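PDB 6EWJ: putative capsular polysaccharide biosynthesis protein from Streptococcus pneumoniae serotype 4, which probably acts as a pyridoxal phosphate-dependent sugar aminotransferase in the biosynthesis of teichoic acid. Local coordinates for residues S162-A167 and D225-K230. Residues are numbered along the deposited sequence; the frame is centred on the assembly and turned at random.
Sequences SKWQKA and DEEMYK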
# COMPACT_ATOMS: atom_id res chain seq x y z
N SER A 162 -20.49 -13.66 -9.34
CA SER A 162 -19.74 -12.53 -9.92
C SER A 162 -19.26 -12.94 -11.31
O SER A 162 -19.29 -14.13 -11.64
CB SER A 162 -18.52 -12.18 -9.06
OG SER A 162 -17.47 -13.13 -9.23
N LYS A 163 -18.81 -11.96 -12.09
CA LYS A 163 -18.29 -12.21 -13.42
C LYS A 163 -17.27 -13.35 -13.43
O LYS A 163 -17.48 -14.38 -14.08
CB LYS A 163 -17.65 -10.96 -14.01
CG LYS A 163 -17.09 -11.17 -15.42
CD LYS A 163 -16.67 -9.87 -16.08
CE LYS A 163 -15.30 -9.43 -15.63
NZ LYS A 163 -14.89 -8.14 -16.28
N TRP A 164 -16.20 -13.19 -12.67
CA TRP A 164 -15.10 -14.14 -12.70
C TRP A 164 -15.47 -15.47 -12.06
O TRP A 164 -15.03 -16.52 -12.53
CB TRP A 164 -13.83 -13.54 -12.09
CG TRP A 164 -13.27 -12.44 -12.92
CD1 TRP A 164 -13.14 -11.13 -12.55
CD2 TRP A 164 -12.80 -12.53 -14.27
NE1 TRP A 164 -12.61 -10.40 -13.59
CE2 TRP A 164 -12.40 -11.23 -14.66
CE3 TRP A 164 -12.68 -13.58 -15.20
CZ2 TRP A 164 -11.85 -10.96 -15.93
CZ3 TRP A 164 -12.15 -13.31 -16.46
CH2 TRP A 164 -11.74 -12.00 -16.81
N GLN A 165 -16.32 -15.46 -11.04
CA GLN A 165 -16.80 -16.73 -10.46
C GLN A 165 -17.61 -17.56 -11.45
O GLN A 165 -17.54 -18.80 -11.42
CB GLN A 165 -17.65 -16.50 -9.21
CG GLN A 165 -16.87 -15.97 -8.02
CD GLN A 165 -17.81 -15.49 -6.91
OE1 GLN A 165 -18.89 -16.05 -6.72
NE2 GLN A 165 -17.43 -14.42 -6.24
N LYS A 166 -18.42 -16.89 -12.27
CA LYS A 166 -19.15 -17.57 -13.34
C LYS A 166 -18.22 -18.17 -14.37
O LYS A 166 -18.52 -19.24 -14.88
CB LYS A 166 -20.24 -16.72 -14.00
CG LYS A 166 -21.39 -17.52 -14.57
CD LYS A 166 -22.66 -16.72 -14.92
CE LYS A 166 -23.03 -15.51 -14.03
NZ LYS A 166 -22.43 -14.23 -14.51
N ALA A 167 -17.12 -17.49 -14.67
CA ALA A 167 -16.17 -17.93 -15.70
C ALA A 167 -15.57 -19.31 -15.34
O ALA A 167 -15.53 -20.25 -16.14
CB ALA A 167 -15.07 -16.87 -15.88
N ASP A 225 -6.39 -12.03 -20.73
CA ASP A 225 -5.25 -11.62 -19.87
C ASP A 225 -5.06 -10.10 -19.78
O ASP A 225 -4.72 -9.59 -18.71
CB ASP A 225 -3.95 -12.26 -20.35
CG ASP A 225 -3.99 -13.77 -20.29
OD1 ASP A 225 -4.46 -14.32 -19.26
OD2 ASP A 225 -3.55 -14.41 -21.27
N GLU A 226 -5.30 -9.38 -20.87
CA GLU A 226 -5.19 -7.90 -20.85
C GLU A 226 -6.29 -7.28 -20.01
O GLU A 226 -6.04 -6.32 -19.26
CB GLU A 226 -5.19 -7.30 -22.26
CG GLU A 226 -3.92 -7.51 -23.05
CD GLU A 226 -2.67 -6.92 -22.41
OE1 GLU A 226 -2.73 -5.88 -21.73
OE2 GLU A 226 -1.59 -7.50 -22.59
N GLU A 227 -7.52 -7.81 -20.14
CA GLU A 227 -8.68 -7.33 -19.35
C GLU A 227 -8.42 -7.58 -17.85
O GLU A 227 -8.67 -6.71 -17.01
CB GLU A 227 -9.97 -8.01 -19.82
CG GLU A 227 -11.25 -7.69 -19.04
CD GLU A 227 -12.45 -8.52 -19.50
OE1 GLU A 227 -12.43 -9.10 -20.62
OE2 GLU A 227 -13.45 -8.61 -18.75
N MET A 228 -7.92 -8.77 -17.53
CA MET A 228 -7.66 -9.15 -16.13
C MET A 228 -6.56 -8.27 -15.55
O MET A 228 -6.64 -7.80 -14.43
CB MET A 228 -7.25 -10.63 -16.03
CG MET A 228 -6.95 -11.11 -14.63
SD MET A 228 -8.36 -11.11 -13.49
CE MET A 228 -9.23 -12.58 -13.97
N TYR A 229 -5.52 -8.06 -16.35
CA TYR A 229 -4.40 -7.20 -15.97
C TYR A 229 -4.92 -5.82 -15.69
O TYR A 229 -4.61 -5.25 -14.66
CB TYR A 229 -3.34 -7.13 -17.08
CG TYR A 229 -2.16 -6.22 -16.78
CD1 TYR A 229 -1.10 -6.65 -15.98
CD2 TYR A 229 -2.09 -4.94 -17.30
CE1 TYR A 229 -0.01 -5.84 -15.72
CE2 TYR A 229 -1.00 -4.11 -17.03
CZ TYR A 229 0.03 -4.57 -16.26
OH TYR A 229 1.10 -3.76 -15.96
N LYS A 230 -5.71 -5.29 -16.61
CA LYS A 230 -6.30 -3.94 -16.43
C LYS A 230 -7.18 -3.78 -15.14
O LYS A 230 -7.10 -2.75 -14.44
CB LYS A 230 -7.07 -3.54 -17.69
CG LYS A 230 -7.61 -2.14 -17.68
CD LYS A 230 -8.16 -1.69 -19.06
CE LYS A 230 -9.00 -0.38 -18.82
NZ LYS A 230 -8.18 0.78 -18.35
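Met-228 starts with CG opposite its backbone N (chi1 179°), then bends at chi2 and chi3, which lays its methyl over the indole of Trp-164. Trp-164 reaches across with CG beside its own backbone N. Met-228 CE stands 3.4 Å from the centroid of the Trp-164 six-membered ring, only 9° off the normal, a CH-pi contact. Met-228 SD lies over the same face, 4.5 Å from the centroid of the Trp-164 five-membered ring, a Met-aromatic contact. On the opposite face, Lys-163 CE rests 3.4 Å above the Trp-164 ring plane, toward the rim. Glu-227 is extended and meets Lys-163 from the opposite direction. Lys-163 NZ donates to Glu-227 OE2 at 2.9 Å, nearly along the C-O axis, in a salt bridge. Lys-163 NZ also pairs with Glu-231, its stronger partner, which accepts from Trp-164 NE1 and helps fix the ring. Ser-162 OG caps helix 163-168 through Gln-165 N. The short helical segments' axes approach to 13.9 Å, their N-to-C directions 145° apart. This is side-chain packing between helices 163-168 and 225-236, away from the pyridoxal phosphate site. Val-74 of helix 64-74 touches both Trp-164 and Met-228, and Trp-217 of strand 213-217 packs on Met-228.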